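Local coordinates for X-ray repair cross complementing protein 1 variant (Homo sapiens, PDB 6WH1) that probably serves as a scaffold that assembles repair complexes at DNA single-strand breaks, the piece here being its C-terminal BRCT domain, at residues 52-55 with 56-59; 16-19 with 20-23. All blocks are in the same frame, centred on the assembly; numbering follows the deposited sequence.

Interaction 1: 52-55 with 56-59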
ATOM      1  N   GLU A  52     -19.058   9.270  -5.371  1.00 65.10           N
ATOM      2  CA  GLU A  52     -19.871   9.088  -6.556  1.00 70.72           C
ATOM      3  C   GLU A  52     -19.232   9.766  -7.764  1.00 68.88           C
ATOM      4  O   GLU A  52     -18.334  10.601  -7.640  1.00 71.70           O
ATOM      5  CB  GLU A  52     -21.277   9.629  -6.313  1.00 78.32           C
ATOM      6  CG  GLU A  52     -22.058   8.887  -5.240  1.00 85.66           C
ATOM      7  CD  GLU A  52     -22.230   7.405  -5.548  1.00 90.04           C
ATOM      8  OE1 GLU A  52     -22.187   6.600  -4.595  1.00 93.67           O
ATOM      9  OE2 GLU A  52     -22.408   7.040  -6.731  1.00 90.77           O
ATOM     10  N   TRP A  53     -19.704   9.374  -8.946  1.00 64.81           N
ATOM     11  CA  TRP A  53     -19.221   9.956 -10.193  1.00 65.96           C
ATOM     12  C   TRP A  53     -19.447  11.464 -10.209  1.00 70.11           C
ATOM     13  O   TRP A  53     -20.534  11.944  -9.875  1.00 76.34           O
ATOM     14  CB  TRP A  53     -19.937   9.298 -11.376  1.00 59.84           C
ATOM     15  CG  TRP A  53     -19.375   9.648 -12.718  1.00 54.54           C
ATOM     16  CD1 TRP A  53     -19.552  10.814 -13.408  1.00 55.80           C
ATOM     17  CD2 TRP A  53     -18.554   8.814 -13.545  1.00 51.05           C
ATOM     18  NE1 TRP A  53     -18.885  10.759 -14.608  1.00 56.54           N
ATOM     19  CE2 TRP A  53     -18.267   9.542 -14.716  1.00 52.56           C
ATOM     20  CE3 TRP A  53     -18.031   7.524 -13.404  1.00 51.54           C
ATOM     21  CZ2 TRP A  53     -17.479   9.024 -15.739  1.00 52.50           C
ATOM     22  CZ3 TRP A  53     -17.252   7.012 -14.418  1.00 49.16           C
ATOM     23  CH2 TRP A  53     -16.982   7.760 -15.572  1.00 52.51           C
ATOM     24  N   ASP A  54     -18.417  12.208 -10.593  1.00 68.98           N
ATOM     25  CA  ASP A  54     -18.494  13.647 -10.791  1.00 74.22           C
ATOM     26  C   ASP A  54     -17.775  13.986 -12.086  1.00 71.11           C
ATOM     27  O   ASP A  54     -17.012  13.164 -12.610  1.00 69.97           O
ATOM     28  CB  ASP A  54     -17.902  14.414  -9.595  1.00 82.19           C
ATOM     29  CG  ASP A  54     -16.385  14.363  -9.545  1.00 86.34           C
ATOM     30  OD1 ASP A  54     -15.737  15.104 -10.311  1.00 88.37           O
ATOM     31  OD2 ASP A  54     -15.841  13.601  -8.718  1.00 85.46           O
ATOM     32  N   PRO A  55     -18.015  15.193 -12.657  1.00 72.60           N
ATOM     33  CA  PRO A  55     -17.474  15.511 -13.990  1.00 70.82           C
ATOM     34  C   PRO A  55     -15.966  15.351 -14.153  1.00 66.71           C
ATOM     35  O   PRO A  55     -15.477  15.202 -15.282  1.00 70.39           O
ATOM     36  CB  PRO A  55     -17.889  16.975 -14.184  1.00 72.05           C
ATOM     37  CG  PRO A  55     -19.156  17.086 -13.428  1.00 72.72           C
ATOM     38  CD  PRO A  55     -18.984  16.214 -12.212  1.00 73.89           C
ATOM     39  N   SER A  56     -15.214  15.389 -13.052  1.00 60.62           N
ATOM     40  CA  SER A  56     -13.774  15.177 -13.164  1.00 61.43           C
ATOM     41  C   SER A  56     -13.456  13.758 -13.623  1.00 60.57           C
ATOM     42  O   SER A  56     -12.422  13.536 -14.263  1.00 65.50           O
ATOM     43  CB  SER A  56     -13.083  15.488 -11.835  1.00 65.63           C
ATOM     44  OG  SER A  56     -13.419  14.538 -10.840  1.00 69.20           O
ATOM     45  N   PHE A  57     -14.335  12.797 -13.327  1.00 53.76           N
ATOM     46  CA  PHE A  57     -14.180  11.451 -13.874  1.00 53.50           C
ATOM     47  C   PHE A  57     -14.192  11.487 -15.398  1.00 51.72           C
ATOM     48  O   PHE A  57     -13.318  10.913 -16.059  1.00 49.23           O
ATOM     49  CB  PHE A  57     -15.298  10.532 -13.362  1.00 55.70           C
ATOM     50  CG  PHE A  57     -15.181  10.138 -11.905  1.00 56.37           C
ATOM     51  CD1 PHE A  57     -14.727  11.029 -10.945  1.00 59.51           C
ATOM     52  CD2 PHE A  57     -15.569   8.873 -11.494  1.00 53.63           C
ATOM     53  CE1 PHE A  57     -14.641  10.656  -9.615  1.00 61.18           C
ATOM     54  CE2 PHE A  57     -15.484   8.497 -10.167  1.00 53.14           C
ATOM     55  CZ  PHE A  57     -15.020   9.388  -9.227  1.00 56.35           C
ATOM     56  N   GLU A  58     -15.184  12.168 -15.974  1.00 53.02           N
ATOM     57  CA  GLU A  58     -15.278  12.271 -17.426  1.00 55.46           C
ATOM     58  C   GLU A  58     -14.089  13.029 -18.002  1.00 57.96           C
ATOM     59  O   GLU A  58     -13.579  12.682 -19.080  1.00 60.48           O
ATOM     60  CB  GLU A  58     -16.597  12.948 -17.804  1.00 55.51           C
ATOM     61  CG  GLU A  58     -16.853  13.026 -19.293  1.00 64.02           C
ATOM     62  CD  GLU A  58     -18.247  13.517 -19.623  1.00 67.35           C
ATOM     63  OE1 GLU A  58     -19.094  13.576 -18.706  1.00 68.74           O
ATOM     64  OE2 GLU A  58     -18.492  13.838 -20.804  1.00 69.70           O
ATOM     65  N   GLU A  59     -13.633  14.068 -17.295  1.00 57.26           N
ATOM     66  CA  GLU A  59     -12.467  14.816 -17.759  1.00 63.67           C
ATOM     67  C   GLU A  59     -11.221  13.934 -17.787  1.00 55.70           C
ATOM     68  O   GLU A  59     -10.412  14.019 -18.718  1.00 54.88           O
ATOM     69  CB  GLU A  59     -12.237  16.041 -16.876  1.00 75.77           C
ATOM     70  CG  GLU A  59     -13.141  17.217 -17.204  1.00 92.44           C
ATOM     71  CD  GLU A  59     -13.251  17.474 -18.697  1.00105.55           C
ATOM     72  OE1 GLU A  59     -14.380  17.403 -19.230  1.00108.62           O
ATOM     73  OE2 GLU A  59     -12.211  17.748 -19.334  1.00109.98           O
TER

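Interaction 2: 16-19 with 20-23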
ATOM      1  N   GLU A  16     -12.278  10.539   0.035  1.00 56.50           N
ATOM      2  CA  GLU A  16     -12.191  10.099   1.418  1.00 60.43           C
ATOM      3  C   GLU A  16     -12.791   8.707   1.570  1.00 60.14           C
ATOM      4  O   GLU A  16     -13.847   8.405   1.004  1.00 61.03           O
ATOM      5  CB  GLU A  16     -12.908  11.080   2.348  1.00 63.95           C
ATOM      6  N   PHE A  17     -12.112   7.868   2.342  1.00 58.95           N
ATOM      7  CA  PHE A  17     -12.517   6.508   2.636  1.00 59.95           C
ATOM      8  C   PHE A  17     -12.831   6.361   4.124  1.00 65.95           C
ATOM      9  O   PHE A  17     -12.226   7.039   4.961  1.00 65.37           O
ATOM     10  CB  PHE A  17     -11.419   5.512   2.237  1.00 56.48           C
ATOM     11  CG  PHE A  17     -11.026   5.592   0.785  1.00 54.86           C
ATOM     12  CD1 PHE A  17     -10.099   6.527   0.351  1.00 51.58           C
ATOM     13  CD2 PHE A  17     -11.585   4.728  -0.147  1.00 56.31           C
ATOM     14  CE1 PHE A  17      -9.737   6.600  -0.988  1.00 54.88           C
ATOM     15  CE2 PHE A  17     -11.226   4.796  -1.485  1.00 54.66           C
ATOM     16  CZ  PHE A  17     -10.301   5.732  -1.907  1.00 52.10           C
ATOM     17  N   PRO A  18     -13.770   5.488   4.488  1.00 71.55           N
ATOM     18  CA  PRO A  18     -14.196   5.408   5.892  1.00 76.52           C
ATOM     19  C   PRO A  18     -13.147   4.753   6.782  1.00 84.34           C
ATOM     20  O   PRO A  18     -12.499   3.777   6.398  1.00 86.11           O
ATOM     21  CB  PRO A  18     -15.475   4.561   5.831  1.00 75.42           C
ATOM     22  CG  PRO A  18     -15.854   4.502   4.376  1.00 73.25           C
ATOM     23  CD  PRO A  18     -14.578   4.621   3.618  1.00 69.71           C
ATOM     24  N   GLY A  19     -12.992   5.305   7.983  1.00 88.73           N
ATOM     25  CA  GLY A  19     -12.158   4.686   9.005  1.00 85.85           C
ATOM     26  C   GLY A  19     -10.720   4.515   8.556  1.00 82.87           C
ATOM     27  O   GLY A  19      -9.996   5.488   8.314  1.00 80.60           O
ATOM     28  N   ASP A  20     -10.291   3.255   8.452  1.00 85.37           N
ATOM     29  CA  ASP A  20      -8.942   2.900   8.028  1.00 88.28           C
ATOM     30  C   ASP A  20      -8.918   2.294   6.627  1.00 83.09           C
ATOM     31  O   ASP A  20      -7.941   1.628   6.256  1.00 82.26           O
ATOM     32  CB  ASP A  20      -8.311   1.938   9.037  1.00 94.74           C
ATOM     33  CG  ASP A  20      -8.950   0.547   9.018  1.00103.12           C
ATOM     34  OD1 ASP A  20      -8.458  -0.329   9.761  1.00108.18           O
ATOM     35  OD2 ASP A  20      -9.940   0.320   8.287  1.00103.49           O
ATOM     36  N   GLU A  21      -9.989   2.492   5.857  1.00 78.41           N
ATOM     37  CA  GLU A  21     -10.076   1.877   4.538  1.00 73.12           C
ATOM     38  C   GLU A  21      -8.917   2.311   3.654  1.00 62.02           C
ATOM     39  O   GLU A  21      -8.404   1.516   2.861  1.00 62.95           O
ATOM     40  CB  GLU A  21     -11.412   2.226   3.882  1.00 79.30           C
ATOM     41  CG  GLU A  21     -12.583   1.358   4.327  1.00 86.51           C
ATOM     42  CD  GLU A  21     -13.592   1.133   3.214  1.00 90.17           C
ATOM     43  OE1 GLU A  21     -13.567   1.893   2.223  1.00 88.64           O
ATOM     44  OE2 GLU A  21     -14.406   0.193   3.331  1.00 93.58           O
ATOM     45  N   ARG A  22      -8.488   3.570   3.778  1.00 53.87           N
ATOM     46  CA  ARG A  22      -7.371   4.056   2.973  1.00 57.51           C
ATOM     47  C   ARG A  22      -6.107   3.252   3.259  1.00 62.34           C
ATOM     48  O   ARG A  22      -5.419   2.797   2.333  1.00 64.34           O
ATOM     49  CB  ARG A  22      -7.149   5.544   3.247  1.00 60.00           C
ATOM     50  CG  ARG A  22      -6.064   6.188   2.398  1.00 59.57           C
ATOM     51  CD  ARG A  22      -6.129   7.709   2.477  1.00 64.66           C
ATOM     52  NE  ARG A  22      -7.015   8.280   1.464  1.00 71.11           N
ATOM     53  CZ  ARG A  22      -6.631   8.617   0.234  1.00 74.61           C
ATOM     54  NH1 ARG A  22      -5.370   8.440  -0.143  1.00 72.70           N
ATOM     55  NH2 ARG A  22      -7.507   9.131  -0.620  1.00 75.46           N
ATOM     56  N   ARG A  23      -5.798   3.060   4.544  1.00 59.75           N
ATOM     57  CA  ARG A  23      -4.634   2.268   4.925  1.00 57.31           C
ATOM     58  C   ARG A  23      -4.758   0.834   4.426  1.00 56.32           C
ATOM     59  O   ARG A  23      -3.781   0.252   3.934  1.00 59.67           O
ATOM     60  CB  ARG A  23      -4.463   2.294   6.445  1.00 62.59           C
ATOM     61  CG  ARG A  23      -3.024   2.424   6.916  1.00 67.10           C
ATOM     62  CD  ARG A  23      -2.900   2.160   8.416  1.00 75.87           C
ATOM     63  NE  ARG A  23      -3.175   0.763   8.746  1.00 81.45           N
ATOM     64  CZ  ARG A  23      -2.247  -0.186   8.814  1.00 82.49           C
ATOM     65  NH1 ARG A  23      -0.975   0.107   8.580  1.00 81.85           N
ATOM     66  NH2 ARG A  23      -2.590  -1.431   9.117  1.00 83.55           N
TER

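Interaction 1: 52-55 with 56-59
Residues 52-55 run directly into 56-59, and two backbone bonds mark the change from loop to helix: Phe57 N donates to Asp54 O (2.8 Å), and Glu59 N reaches Pro55 O at 3.0 Å with an N-H...O angle of 157°. Asp54 is the N-cap. Its OD1 accepts from Ser56 N at 2.8 Å, closing an Asx turn in which the donor arrives from above the carboxylate plane. Ser56 OG also donates to this oxygen, although that bond is too short for its exact length to be trusted. The other oxygen, Asp54 OD2, lies 3.3 Å from Phe57 CE1. In the BRCT fold this start belongs to helix 55-63, which covers one face of the parallel sheet, and Phe57 stacks on Phe69 of strand 68-70. Trp53, with CG anti to the backbone N (chi1 -171°), swings its indole beside the first helical turn. Phe57 CB sits over the indole face, 3.5 Å from the centroid of the six-membered ring, a CH-pi contact. Trp53 CA in turn lies over a face of the Phe57 ring, while Trp53 CE3 meets Phe57 CD2 at 3.4 Å. The two ring planes are inclined at 55°, an oblique pairing. In place of the tryptophan, a serine would remove the indole, which would probably leave Phe57 CB without its cover and Phe69 without its edge-to-face partner.

Interaction 2: 16-19 with 20-23
Arg22 NH2 is gripped by two backbone oxygens, those of Leu13 and Gly15, and lies beside Phe17, in the plane of the ring and 3.4 Å from Phe17 CE1. The guanidinium and ring planes are 68° apart. Because the nitrogen approaches the edge rather than a face, this is not a cation-pi pair; the chain bends at chi3, which brings the guanidinium to the edge of the ring. Glu21 comes to the opposite edge of the ring, where Glu21 OE1 is 4.2 Å from Phe17 CD2, and the same oxygen lies 3.2 Å from Pro18 CD. Nearer the backbone, Phe17 CB and Glu21 CB meet at 3.7 Å. Between these side chains, Glu21 N donates to Pro18 O at 2.9 Å with an N-H...O angle of 160°, which closes a type II' beta turn. Gly19 takes the second position with phi 59°, a conformation that suits a residue lacking a side chain. Asp20 is at the N-cap of helix 21-31, but its side chain makes no capping bond. Phe17 and Glu21 also touch Pro72, so both the loop and the start of helix 21-31 lie against helix 72-81. A single main-chain bond thus closes the turn into the helix, and since the Leu13 and Gly15 carbonyls hold the arginine end, its place at the ring edge is probably set by them rather than by attraction to the ring.

How the interactions relate
Interactions 1 and 2 both join a loop that follows a sheet strand to the helix it leads into; residues 16-23 come first in the chain, 52-59 later. Their centres are 21 Å apart and their nearest atoms about 8 Å, so they do not touch. Helix 55-63 packs on one face of the parallel sheet and helix 21-31, with helix 72-81, on the other, as is usual in BRCT domains. Each helix has an aspartate at its N-cap, but the side chain makes the capping bond in 52-59 alone. Their surroundings differ too: Arg23, in 20-23, forms salt bridges with another protein chain, whereas no other chain of the assembly touches 52-59.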